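Putative NADPH:quinone oxidoreductase (Ralstonia eutropha, PDB 3IUP) binds NADPH and probably uses it to reduce quinones, as a putative NADPH:quinone oxidoreductase of the medium-chain dehydrogenase/reductase type. Local coordinates at residues P43-D48 with G366-I371; G95-G100 with S152-P157; A174-A179 with T242-A247. One frame throughout, in Å; residues are numbered along the deposited sequence.

How the contacts relate
All three contacts reach the same NADPH. Contacts 1 and 2 each have one segment in the GroES-like domain, and their centres lie 10 Å apart. They touch directly: Asn45 ND2 is 3.0 Å from Glu97 OE2, and Asp48 OD1 is 2.8 Å from Asn96 N, both probable hydrogen bonds. Contact 3 sits in the parallel Rossmann-type sheet, its centre about 22 Å from each of the other two centres, and does not touch them. The cofactor bridges that distance. Lys368 of contact 1 and Asn156 of contact 2 bind the same phosphate oxygen, O2N. In contact 3, Ala179 and Ala247 lie against the two riboses.

Contact 1 of 3, residues P43-D48 with G366-I371. With NDP (NADPH dihydro-nicotinamide-adenine-dinucleotide phosphate), chain C.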
loop_
_atom_site.group_PDB
_atom_site.type_symbol
_atom_site.label_atom_id
_atom_site.label_comp_id
_atom_site.label_asym_id
_atom_site.label_seq_id
_atom_site.Cartn_x
_atom_site.Cartn_y
_atom_site.Cartn_z
ATOM N N PRO A 43 13.285 11.965 -25.760
ATOM C CA PRO A 43 13.580 12.629 -24.509
ATOM C C PRO A 43 14.388 11.739 -23.594
ATOM O O PRO A 43 14.306 10.521 -23.700
ATOM C CB PRO A 43 12.182 12.883 -23.939
ATOM C CG PRO A 43 11.400 11.718 -24.394
ATOM C CD PRO A 43 11.906 11.465 -25.792
ATOM N N LEU A 44 15.166 12.363 -22.696
ATOM C CA LEU A 44 15.818 11.691 -21.593
ATOM C C LEU A 44 14.924 11.803 -20.358
ATOM O O LEU A 44 14.928 12.808 -19.638
ATOM C CB LEU A 44 17.179 12.327 -21.314
ATOM C CG LEU A 44 18.289 11.830 -22.215
ATOM C CD1 LEU A 44 19.393 12.883 -22.333
ATOM C CD2 LEU A 44 18.831 10.487 -21.666
ATOM N N ASN A 45 14.078 10.817 -20.171
ATOM C CA ASN A 45 13.141 10.818 -19.061
ATOM C C ASN A 45 13.805 10.024 -17.905
ATOM O O ASN A 45 14.714 9.185 -18.134
ATOM C CB ASN A 45 11.854 10.136 -19.453
ATOM C CG ASN A 45 11.043 10.875 -20.493
ATOM O OD1 ASN A 45 10.990 12.127 -20.528
ATOM N ND2 ASN A 45 10.349 10.078 -21.373
ATOM N N PRO A 46 13.308 10.204 -16.680
ATOM C CA PRO A 46 13.842 9.460 -15.522
ATOM C C PRO A 46 13.828 7.948 -15.696
ATOM O O PRO A 46 14.806 7.315 -15.347
ATOM C CB PRO A 46 12.923 9.919 -14.379
ATOM C CG PRO A 46 12.612 11.356 -14.754
ATOM C CD PRO A 46 12.304 11.202 -16.258
ATOM N N SER A 47 12.794 7.388 -16.325
ATOM C CA SER A 47 12.770 5.953 -16.642
ATOM C C SER A 47 13.944 5.565 -17.521
ATOM O O SER A 47 14.557 4.537 -17.320
ATOM C CB SER A 47 11.474 5.565 -17.338
ATOM O OG SER A 47 11.086 6.615 -18.240
ATOM N N ASP A 48 14.302 6.441 -18.466
ATOM C CA ASP A 48 15.438 6.164 -19.359
ATOM C C ASP A 48 16.763 6.223 -18.631
ATOM O O ASP A 48 17.634 5.418 -18.866
ATOM C CB ASP A 48 15.460 7.149 -20.530
ATOM C CG ASP A 48 14.145 7.121 -21.349
ATOM O OD1 ASP A 48 13.771 5.975 -21.794
ATOM O OD2 ASP A 48 13.507 8.212 -21.502
ATOM N N GLY A 366 12.416 21.909 -15.240
ATOM C CA GLY A 366 12.744 22.680 -16.456
ATOM C C GLY A 366 14.115 22.409 -17.064
ATOM O O GLY A 366 14.636 23.230 -17.863
ATOM N N GLU A 367 14.690 21.255 -16.722
ATOM C CA GLU A 367 15.989 20.879 -17.231
ATOM C C GLU A 367 15.936 19.477 -17.818
ATOM O O GLU A 367 16.831 18.684 -17.542
ATOM C CB GLU A 367 17.077 21.005 -16.152
ATOM C CG GLU A 367 17.230 22.445 -15.667
ATOM C CD GLU A 367 18.430 22.700 -14.783
ATOM O OE1 GLU A 367 19.573 22.540 -15.280
ATOM O OE2 GLU A 367 18.221 23.105 -13.588
ATOM N N LYS A 368 14.883 19.194 -18.590
ATOM C CA LYS A 368 14.814 17.983 -19.388
ATOM C C LYS A 368 15.553 18.159 -20.726
ATOM O O LYS A 368 15.386 19.168 -21.414
ATOM C CB LYS A 368 13.390 17.544 -19.628
ATOM C CG LYS A 368 13.297 16.135 -20.272
ATOM C CD LYS A 368 11.885 15.701 -20.589
ATOM C CE LYS A 368 11.059 15.410 -19.321
ATOM N NZ LYS A 368 11.504 14.201 -18.622
ATOM N N TYR A 369 16.370 17.174 -21.067
ATOM C CA TYR A 369 17.150 17.207 -22.301
ATOM C C TYR A 369 16.453 16.364 -23.375
ATOM O O TYR A 369 15.909 15.319 -23.063
ATOM C CB TYR A 369 18.569 16.683 -22.062
ATOM C CG TYR A 369 19.569 17.707 -21.553
ATOM C CD1 TYR A 369 19.200 18.734 -20.701
ATOM C CD2 TYR A 369 20.911 17.621 -21.940
ATOM C CE1 TYR A 369 20.157 19.664 -20.263
ATOM C CE2 TYR A 369 21.861 18.534 -21.512
ATOM C CZ TYR A 369 21.472 19.556 -20.677
ATOM O OH TYR A 369 22.442 20.435 -20.261
ATOM N N LEU A 370 16.532 16.820 -24.624
ATOM C CA LEU A 370 15.978 16.113 -25.803
ATOM C C LEU A 370 17.165 15.650 -26.631
ATOM O O LEU A 370 18.084 16.429 -26.871
ATOM C CB LEU A 370 15.148 17.051 -26.634
ATOM C CG LEU A 370 14.413 16.452 -27.829
ATOM C CD1 LEU A 370 13.341 15.471 -27.318
ATOM C CD2 LEU A 370 13.813 17.588 -28.689
ATOM N N ILE A 371 17.170 14.389 -27.029
ATOM C CA ILE A 371 18.205 13.885 -27.908
ATOM C C ILE A 371 17.695 13.896 -29.320
ATOM O O ILE A 371 16.554 13.463 -29.612
ATOM C CB ILE A 371 18.619 12.437 -27.560
ATOM C CG1 ILE A 371 19.139 12.313 -26.126
ATOM C CG2 ILE A 371 19.701 11.869 -28.561
ATOM C CD1 ILE A 371 19.093 10.853 -25.598
HETATM P PA NDP C . 10.951 16.138 -14.884
HETATM O O1A NDP C . 10.310 17.024 -15.832
HETATM O O2A NDP C . 12.387 15.820 -15.048
HETATM O O5B NDP C . 10.717 16.867 -13.416
HETATM C C5B NDP C . 11.176 16.147 -12.267
HETATM C C4B NDP C . 10.701 16.862 -11.039
HETATM O O4B NDP C . 11.146 16.090 -9.961
HETATM C C3B NDP C . 11.283 18.277 -10.898
HETATM O O3B NDP C . 10.336 19.274 -10.577
HETATM C C2B NDP C . 12.258 18.142 -9.707
HETATM O O2B NDP C . 12.335 19.301 -8.878
HETATM C C1B NDP C . 11.628 16.983 -8.949
HETATM N N9A NDP C . 12.586 16.231 -8.128
HETATM C C8A NDP C . 13.786 15.719 -8.578
HETATM N N7A NDP C . 14.357 15.022 -7.580
HETATM C C5A NDP C . 13.525 15.064 -6.477
HETATM C C6A NDP C . 13.590 14.540 -5.170
HETATM N N6A NDP C . 14.656 13.876 -4.689
HETATM N N1A NDP C . 12.545 14.777 -4.301
HETATM C C2A NDP C . 11.473 15.531 -4.665
HETATM N N3A NDP C . 11.412 16.039 -5.942
HETATM C C4A NDP C . 12.411 15.816 -6.829
HETATM O O3 NDP C . 10.248 14.691 -14.719
HETATM P PN NDP C . 9.114 14.099 -15.614
HETATM O O1N NDP C . 7.956 14.950 -15.740
HETATM O O2N NDP C . 9.653 13.535 -16.898
HETATM O O5D NDP C . 8.692 12.822 -14.693
HETATM C C5D NDP C . 7.965 13.049 -13.475
HETATM C C4D NDP C . 7.920 11.761 -12.660
HETATM O O4D NDP C . 6.938 10.908 -13.284
HETATM C C3D NDP C . 9.240 10.967 -12.568
HETATM O O3D NDP C . 9.409 10.396 -11.286
HETATM C C2D NDP C . 9.001 9.859 -13.580
HETATM O O2D NDP C . 9.782 8.687 -13.403
HETATM C C1D NDP C . 7.514 9.604 -13.320
HETATM N N1N NDP C . 6.860 8.791 -14.371
HETATM C C2N NDP C . 6.454 7.552 -14.001
HETATM C C3N NDP C . 5.853 6.703 -14.893
HETATM C C7N NDP C . 5.282 5.378 -14.426
HETATM O O7N NDP C . 4.804 4.531 -15.423
HETATM N N7N NDP C . 5.240 4.976 -13.149
HETATM C C4N NDP C . 5.386 7.226 -16.196
HETATM C C5N NDP C . 5.870 8.620 -16.506
HETATM C C6N NDP C . 6.586 9.355 -15.569
HETATM P P2B NDP C . 13.786 19.933 -8.431
HETATM O O1X NDP C . 14.091 21.067 -9.419
HETATM O O2X NDP C . 14.905 18.897 -8.434
HETATM O O3X NDP C . 13.527 20.458 -7.011
HETATM O O HOH W 1 16.619 14.919 -19.273
HETATM O O HOH W 2 13.594 14.313 -16.908
#
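Strand 34-43 of the GroES-like domain and the C-terminal strand 369-372 pair here, next to helix 46-53 at the cofactor. Pro43 and Leu370 face each other as an antiparallel non-hydrogen-bonded pair. Next to them, Leu44 N donates to Tyr369 O at 3.1 Å in a nearly straight bond (171°). Water 1 continues the link: it donates to Leu44 O and accepts from Tyr369 N. The apolar side is led by Leu44. Leu44 CG meets the tip of Ile371, its CD1, at 3.6 Å, and the two side chains cross at about a right angle. Leu44 CD1 also lies against Tyr369 CB.

Lys368 carries the polar side. Its chain leaves extended, with CG anti to the backbone N (chi1 -171°), then bends at chi3 and chi4. These bends turn NZ back to Asn45 and the NADPH. Lys368 NZ gives a hydrogen bond of 2.9 Å to Asn45 OD1, in the carbonyl plane and on a lone pair. Asn45 ND2 is held by Glu97, which should fix the rotation of the amide. Lys368 NZ also donates to water 2 at 2.7 Å. The positive ammonium group would offset charge on the cofactor's diphosphate. Pro46 CB packs on the cofactor ribose at O2D. Lys368 NZ donates a hydrogen bond of 2.6 Å to NDP O2N.

Contact 2 of 3, residues G95-G100 with S152-P157. With NDP (NADPH dihydro-nicotinamide-adenine-dinucleotide phosphate), chain C.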
loop_
_atom_site.group_PDB
_atom_site.type_symbol
_atom_site.label_atom_id
_atom_site.label_comp_id
_atom_site.label_asym_id
_atom_site.label_seq_id
_atom_site.Cartn_x
_atom_site.Cartn_y
_atom_site.Cartn_z
ATOM N N GLY A 95 16.073 4.098 -24.325
ATOM C CA GLY A 95 15.193 5.131 -24.806
ATOM C C GLY A 95 13.829 4.571 -25.111
ATOM O O GLY A 95 13.647 3.871 -26.105
ATOM N N ASN A 96 12.854 4.879 -24.253
ATOM C CA ASN A 96 11.504 4.330 -24.405
ATOM C C ASN A 96 10.791 4.847 -25.624
ATOM O O ASN A 96 10.172 4.069 -26.338
ATOM C CB ASN A 96 10.612 4.649 -23.193
ATOM C CG ASN A 96 10.875 3.740 -22.032
ATOM O OD1 ASN A 96 10.792 2.519 -22.172
ATOM N ND2 ASN A 96 11.136 4.314 -20.852
ATOM N N GLU A 97 10.831 6.159 -25.838
ATOM C CA GLU A 97 9.946 6.812 -26.781
ATOM C C GLU A 97 10.704 7.822 -27.617
ATOM O O GLU A 97 11.758 8.326 -27.206
ATOM C CB GLU A 97 8.776 7.546 -26.052
ATOM C CG GLU A 97 9.181 8.733 -25.225
ATOM C CD GLU A 97 8.028 9.440 -24.501
ATOM O OE1 GLU A 97 6.860 9.316 -24.955
ATOM O OE2 GLU A 97 8.340 10.204 -23.543
ATOM N N GLY A 98 10.164 8.106 -28.785
ATOM C CA GLY A 98 10.716 9.163 -29.628
ATOM C C GLY A 98 9.904 9.393 -30.869
ATOM O O GLY A 98 8.835 8.791 -31.067
ATOM N N ALA A 99 10.427 10.234 -31.730
ATOM C CA ALA A 99 9.682 10.641 -32.907
ATOM C C ALA A 99 10.631 10.883 -34.033
ATOM O O ALA A 99 11.819 11.185 -33.811
ATOM C CB ALA A 99 8.861 11.923 -32.605
ATOM N N GLY A 100 10.132 10.677 -35.253
ATOM C CA GLY A 100 10.944 10.924 -36.417
ATOM C C GLY A 100 10.148 10.755 -37.693
ATOM O O GLY A 100 8.913 10.791 -37.692
ATOM N N SER A 152 7.651 13.283 -26.944
ATOM C CA SER A 152 7.227 12.885 -25.608
ATOM C C SER A 152 5.739 12.589 -25.621
ATOM O O SER A 152 5.034 12.944 -24.691
ATOM C CB SER A 152 7.531 14.022 -24.624
ATOM O OG SER A 152 8.940 14.168 -24.432
ATOM N N SER A 153 5.255 11.931 -26.673
ATOM C CA SER A 153 3.813 11.731 -26.849
ATOM C C SER A 153 3.235 10.661 -25.929
ATOM O O SER A 153 2.007 10.600 -25.736
ATOM C CB SER A 153 3.515 11.311 -28.300
ATOM O OG SER A 153 3.733 12.394 -29.147
ATOM N N PHE A 154 4.069 9.767 -25.432
ATOM C CA PHE A 154 3.541 8.596 -24.713
ATOM C C PHE A 154 3.689 8.671 -23.198
ATOM O O PHE A 154 2.694 8.603 -22.460
ATOM C CB PHE A 154 4.161 7.305 -25.237
ATOM C CG PHE A 154 3.786 6.966 -26.650
ATOM C CD1 PHE A 154 2.725 6.112 -26.904
ATOM C CD2 PHE A 154 4.521 7.450 -27.723
ATOM C CE1 PHE A 154 2.381 5.752 -28.218
ATOM C CE2 PHE A 154 4.194 7.111 -29.027
ATOM C CZ PHE A 154 3.120 6.260 -29.284
ATOM N N VAL A 155 4.925 8.729 -22.709
ATOM C CA VAL A 155 5.200 8.416 -21.324
ATOM C C VAL A 155 4.490 9.433 -20.389
ATOM O O VAL A 155 3.657 9.077 -19.542
ATOM C CB VAL A 155 6.725 8.360 -21.069
ATOM C CG1 VAL A 155 7.118 8.274 -19.571
ATOM C CG2 VAL A 155 7.351 7.118 -21.859
ATOM N N ASN A 156 4.788 10.700 -20.568
ATOM C CA ASN A 156 4.158 11.723 -19.705
ATOM C C ASN A 156 2.677 11.990 -19.981
ATOM O O ASN A 156 1.855 11.987 -19.016
ATOM C CB ASN A 156 5.012 12.997 -19.582
ATOM C CG ASN A 156 6.269 12.769 -18.745
ATOM O OD1 ASN A 156 6.417 11.732 -18.074
ATOM N ND2 ASN A 156 7.220 13.735 -18.807
ATOM N N PRO A 157 2.285 12.152 -21.254
ATOM C CA PRO A 157 0.877 12.421 -21.486
ATOM C C PRO A 157 -0.065 11.288 -21.045
ATOM O O PRO A 157 -1.131 11.553 -20.474
ATOM C CB PRO A 157 0.813 12.669 -23.003
ATOM C CG PRO A 157 2.133 13.235 -23.341
ATOM C CD PRO A 157 3.112 12.465 -22.442
HETATM P PA NDP C . 10.951 16.138 -14.884
HETATM O O1A NDP C . 10.310 17.024 -15.832
HETATM O O2A NDP C . 12.387 15.820 -15.048
HETATM O O5B NDP C . 10.717 16.867 -13.416
HETATM C C5B NDP C . 11.176 16.147 -12.267
HETATM C C4B NDP C . 10.701 16.862 -11.039
HETATM O O4B NDP C . 11.146 16.090 -9.961
HETATM C C3B NDP C . 11.283 18.277 -10.898
HETATM O O3B NDP C . 10.336 19.274 -10.577
HETATM C C2B NDP C . 12.258 18.142 -9.707
HETATM O O2B NDP C . 12.335 19.301 -8.878
HETATM C C1B NDP C . 11.628 16.983 -8.949
HETATM N N9A NDP C . 12.586 16.231 -8.128
HETATM C C8A NDP C . 13.786 15.719 -8.578
HETATM N N7A NDP C . 14.357 15.022 -7.580
HETATM C C5A NDP C . 13.525 15.064 -6.477
HETATM C C6A NDP C . 13.590 14.540 -5.170
HETATM N N6A NDP C . 14.656 13.876 -4.689
HETATM N N1A NDP C . 12.545 14.777 -4.301
HETATM C C2A NDP C . 11.473 15.531 -4.665
HETATM N N3A NDP C . 11.412 16.039 -5.942
HETATM C C4A NDP C . 12.411 15.816 -6.829
HETATM O O3 NDP C . 10.248 14.691 -14.719
HETATM P PN NDP C . 9.114 14.099 -15.614
HETATM O O1N NDP C . 7.956 14.950 -15.740
HETATM O O2N NDP C . 9.653 13.535 -16.898
HETATM O O5D NDP C . 8.692 12.822 -14.693
HETATM C C5D NDP C . 7.965 13.049 -13.475
HETATM C C4D NDP C . 7.920 11.761 -12.660
HETATM O O4D NDP C . 6.938 10.908 -13.284
HETATM C C3D NDP C . 9.240 10.967 -12.568
HETATM O O3D NDP C . 9.409 10.396 -11.286
HETATM C C2D NDP C . 9.001 9.859 -13.580
HETATM O O2D NDP C . 9.782 8.687 -13.403
HETATM C C1D NDP C . 7.514 9.604 -13.320
HETATM N N1N NDP C . 6.860 8.791 -14.371
HETATM C C2N NDP C . 6.454 7.552 -14.001
HETATM C C3N NDP C . 5.853 6.703 -14.893
HETATM C C7N NDP C . 5.282 5.378 -14.426
HETATM O O7N NDP C . 4.804 4.531 -15.423
HETATM N N7N NDP C . 5.240 4.976 -13.149
HETATM C C4N NDP C . 5.386 7.226 -16.196
HETATM C C5N NDP C . 5.870 8.620 -16.506
HETATM C C6N NDP C . 6.586 9.355 -15.569
HETATM P P2B NDP C . 13.786 19.933 -8.431
HETATM O O1X NDP C . 14.091 21.067 -9.419
HETATM O O2X NDP C . 14.905 18.897 -8.434
HETATM O O3X NDP C . 13.527 20.458 -7.011
HETATM O O HOH W 3 6.818 11.773 -22.225
HETATM O O HOH W 4 6.868 9.844 -28.105
#
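Chi1 of 67° sets Glu97 CG between its backbone N and carbonyl carbon, and an anti chi2 (-179°) then carries the carboxylate to the backbone of Phe154 and Val155. The contact joins the GroES-like domain, just before strand 98-105, to the start of helix 155-169, which packs against the Rossmann-type sheet.

Glu97 OE1 takes two backbone hydrogen bonds. Phe154 N donates to Glu97 OE1 at 2.9 Å and meets the oxygen nearly along its C-O axis. Val155 N donates to Glu97 OE1 at 3.0 Å in a straighter bond (163°), but comes from above the carboxylate plane. The two N-H groups thus reach one oxygen from different directions. Phe154 lies just before the helix and Val155 is its first residue, and the helix dipole would be expected to favour a negative charge there. The same oxygen also lies at the edge of the Phe154 ring.

The other oxygen is held too. Water 3 donates to Glu97 OE2 at 2.6 Å and accepts from Asn156 N, so it ties the carboxylate to the next backbone N-H, that of Asn156. The flat carboxylate rests against Val155, with Glu97 CD 3.6 Å from Val155 CG2. Ser152 turns its hydroxyl to Tyr342.

Beyond the carboxylate, the helix start faces the cofactor. Asn156 ND2 donates to NDP O2N at 3.1 Å. The other branch of Val155 touches the nicotinamide ring, with Val155 CG1 3.3 Å from NDP C5N.

Contact 3 of 3, residues A174-A179 with T242-A247; sequences ALVHTA and TIAFDA. With NDP (NADPH dihydro-nicotinamide-adenine-dinucleotide phosphate), chain C.
Thr178 follows strand 175-177, which runs parallel to strand 243-249 in the Rossmann-type sheet, near the NADPH. Thr178 CB lies 3.6 Å from Asp246 OD1. CG2 is just as near that oxygen. The side chain also touches Leu253 and Ile257 of helix 253-266. Chi1 of 75° turns OG1 toward the second strand. There Thr178 OG1 donates to Asp246 OD1 at 2.7 Å, on the anti lone pair. Thr178 OG1 also accepts from Ala247 N at 2.9 Å. Asp246 is held further by Thr248 and by Gly249 N.

The strands are joined by a parallel ladder: Val176 N to Ile243 O, Phe245 N to Val176 O at 2.8 Å, and Thr178 N to Phe245 O. Val176 CB and Ala244 CB meet on one face of the sheet, 3.7 Å apart. On the other face, His177 CD2 approaches Phe245 CB, and His177 NE2 is hydrogen-bonded to Tyr286 OH.

Past the threonine, Ala179 CB and Ala247 CB touch at 3.9 Å and border the cofactor. Thr178 OG1, buried, both gives and takes a hydrogen bond, which implies that the two chain segments are tied together near the NADPH.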
loop_
_atom_site.group_PDB
_atom_site.type_symbol
_atom_site.label_atom_id
_atom_site.label_comp_id
_atom_site.label_asym_id
_atom_site.label_seq_id
_atom_site.Cartn_x
_atom_site.Cartn_y
_atom_site.Cartn_z
ATOM N N ALA A 174 -11.257 13.587 -6.839
ATOM C CA ALA A 174 -10.179 14.564 -7.007
ATOM C C ALA A 174 -8.863 13.919 -6.619
ATOM O O ALA A 174 -8.842 12.854 -5.996
ATOM C CB ALA A 174 -10.443 15.814 -6.149
ATOM N N LEU A 175 -7.758 14.550 -6.991
ATOM C CA LEU A 175 -6.470 13.957 -6.770
ATOM C C LEU A 175 -5.366 14.915 -6.310
ATOM O O LEU A 175 -5.467 16.137 -6.390
ATOM C CB LEU A 175 -6.025 13.150 -8.015
ATOM C CG LEU A 175 -5.487 13.933 -9.162
ATOM C CD1 LEU A 175 -4.986 13.014 -10.325
ATOM C CD2 LEU A 175 -6.486 14.908 -9.681
ATOM N N VAL A 176 -4.334 14.308 -5.780
ATOM C CA VAL A 176 -3.097 14.933 -5.370
ATOM C C VAL A 176 -1.946 14.443 -6.241
ATOM O O VAL A 176 -1.837 13.224 -6.552
ATOM C CB VAL A 176 -2.829 14.586 -3.949
ATOM C CG1 VAL A 176 -1.482 15.299 -3.385
ATOM C CG2 VAL A 176 -4.078 14.905 -3.063
ATOM N N HIS A 177 -1.015 15.347 -6.572
ATOM C CA HIS A 177 0.154 14.981 -7.353
ATOM C C HIS A 177 1.396 15.672 -6.781
ATOM O O HIS A 177 1.366 16.867 -6.543
ATOM C CB HIS A 177 -0.050 15.321 -8.825
ATOM C CG HIS A 177 1.079 14.895 -9.699
ATOM N ND1 HIS A 177 1.727 15.761 -10.544
ATOM C CD2 HIS A 177 1.748 13.717 -9.777
ATOM C CE1 HIS A 177 2.709 15.114 -11.153
ATOM N NE2 HIS A 177 2.764 13.883 -10.688
ATOM N N THR A 178 2.455 14.918 -6.560
ATOM C CA THR A 178 3.704 15.439 -6.011
ATOM C C THR A 178 4.755 15.668 -7.119
ATOM O O THR A 178 4.593 15.250 -8.262
ATOM C CB THR A 178 4.282 14.591 -4.903
ATOM O OG1 THR A 178 4.887 13.399 -5.454
ATOM C CG2 THR A 178 3.199 14.201 -3.858
ATOM N N ALA A 179 5.842 16.328 -6.730
ATOM C CA ALA A 179 6.855 16.830 -7.666
ATOM C C ALA A 179 6.143 17.498 -8.851
ATOM O O ALA A 179 6.517 17.321 -10.002
ATOM C CB ALA A 179 7.802 15.701 -8.098
ATOM N N THR A 242 -8.826 12.100 -2.483
ATOM C CA THR A 242 -8.552 10.874 -1.720
ATOM C C THR A 242 -7.630 9.882 -2.438
ATOM O O THR A 242 -7.398 8.773 -1.939
ATOM C CB THR A 242 -9.859 10.205 -1.271
ATOM O OG1 THR A 242 -10.702 9.915 -2.383
ATOM C CG2 THR A 242 -10.652 11.121 -0.299
ATOM N N ILE A 243 -7.096 10.281 -3.581
ATOM C CA ILE A 243 -6.028 9.545 -4.267
ATOM C C ILE A 243 -4.875 10.471 -4.587
ATOM O O ILE A 243 -5.091 11.641 -4.953
ATOM C CB ILE A 243 -6.573 8.832 -5.556
ATOM C CG1 ILE A 243 -5.509 7.927 -6.190
ATOM C CG2 ILE A 243 -7.144 9.800 -6.616
ATOM C CD1 ILE A 243 -6.096 6.984 -7.307
ATOM N N ALA A 244 -3.660 9.981 -4.388
ATOM C CA ALA A 244 -2.458 10.734 -4.666
ATOM C C ALA A 244 -1.551 9.927 -5.544
ATOM O O ALA A 244 -1.405 8.693 -5.346
ATOM C CB ALA A 244 -1.680 11.096 -3.330
ATOM N N PHE A 245 -0.839 10.638 -6.411
ATOM C CA PHE A 245 0.280 10.077 -7.142
ATOM C C PHE A 245 1.551 10.758 -6.711
ATOM O O PHE A 245 1.697 11.990 -6.890
ATOM C CB PHE A 245 0.058 10.221 -8.624
ATOM C CG PHE A 245 -1.054 9.366 -9.124
ATOM C CD1 PHE A 245 -2.338 9.788 -9.031
ATOM C CD2 PHE A 245 -0.769 8.099 -9.658
ATOM C CE1 PHE A 245 -3.387 8.934 -9.467
ATOM C CE2 PHE A 245 -1.761 7.284 -10.063
ATOM C CZ PHE A 245 -3.052 7.685 -9.978
ATOM N N ASP A 246 2.426 9.974 -6.095
ATOM C CA ASP A 246 3.671 10.459 -5.541
ATOM C C ASP A 246 4.879 10.032 -6.389
ATOM O O ASP A 246 5.175 8.849 -6.519
ATOM C CB ASP A 246 3.820 9.980 -4.139
ATOM C CG ASP A 246 5.169 10.361 -3.529
ATOM O OD1 ASP A 246 5.633 11.505 -3.754
ATOM O OD2 ASP A 246 5.724 9.520 -2.821
ATOM N N ALA A 247 5.602 11.016 -6.904
ATOM C CA ALA A 247 6.773 10.768 -7.723
ATOM C C ALA A 247 8.009 10.570 -6.882
ATOM O O ALA A 247 9.036 10.097 -7.397
ATOM C CB ALA A 247 7.003 11.955 -8.701
HETATM P PA NDP C . 10.951 16.138 -14.884
HETATM O O1A NDP C . 10.310 17.024 -15.832
HETATM O O2A NDP C . 12.387 15.820 -15.048
HETATM O O5B NDP C . 10.717 16.867 -13.416
HETATM C C5B NDP C . 11.176 16.147 -12.267
HETATM C C4B NDP C . 10.701 16.862 -11.039
HETATM O O4B NDP C . 11.146 16.090 -9.961
HETATM C C3B NDP C . 11.283 18.277 -10.898
HETATM O O3B NDP C . 10.336 19.274 -10.577
HETATM C C2B NDP C . 12.258 18.142 -9.707
HETATM O O2B NDP C . 12.335 19.301 -8.878
HETATM C C1B NDP C . 11.628 16.983 -8.949
HETATM N N9A NDP C . 12.586 16.231 -8.128
HETATM C C8A NDP C . 13.786 15.719 -8.578
HETATM N N7A NDP C . 14.357 15.022 -7.580
HETATM C C5A NDP C . 13.525 15.064 -6.477
HETATM C C6A NDP C . 13.590 14.540 -5.170
HETATM N N6A NDP C . 14.656 13.876 -4.689
HETATM N N1A NDP C . 12.545 14.777 -4.301
HETATM C C2A NDP C . 11.473 15.531 -4.665
HETATM N N3A NDP C . 11.412 16.039 -5.942
HETATM C C4A NDP C . 12.411 15.816 -6.829
HETATM O O3 NDP C . 10.248 14.691 -14.719
HETATM P PN NDP C . 9.114 14.099 -15.614
HETATM O O1N NDP C . 7.956 14.950 -15.740
HETATM O O2N NDP C . 9.653 13.535 -16.898
HETATM O O5D NDP C . 8.692 12.822 -14.693
HETATM C C5D NDP C . 7.965 13.049 -13.475
HETATM C C4D NDP C . 7.920 11.761 -12.660
HETATM O O4D NDP C . 6.938 10.908 -13.284
HETATM C C3D NDP C . 9.240 10.967 -12.568
HETATM O O3D NDP C . 9.409 10.396 -11.286
HETATM C C2D NDP C . 9.001 9.859 -13.580
HETATM O O2D NDP C . 9.782 8.687 -13.403
HETATM C C1D NDP C . 7.514 9.604 -13.320
HETATM N N1N NDP C . 6.860 8.791 -14.371
HETATM C C2N NDP C . 6.454 7.552 -14.001
HETATM C C3N NDP C . 5.853 6.703 -14.893
HETATM C C7N NDP C . 5.282 5.378 -14.426
HETATM O O7N NDP C . 4.804 4.531 -15.423
HETATM N N7N NDP C . 5.240 4.976 -13.149
HETATM C C4N NDP C . 5.386 7.226 -16.196
HETATM C C5N NDP C . 5.870 8.620 -16.506
HETATM C C6N NDP C . 6.586 9.355 -15.569
HETATM P P2B NDP C . 13.786 19.933 -8.431
HETATM O O1X NDP C . 14.091 21.067 -9.419
HETATM O O2X NDP C . 14.905 18.897 -8.434
HETATM O O3X NDP C . 13.527 20.458 -7.011
HETATM O O HOH W 5 -11.589 11.977 -4.038
#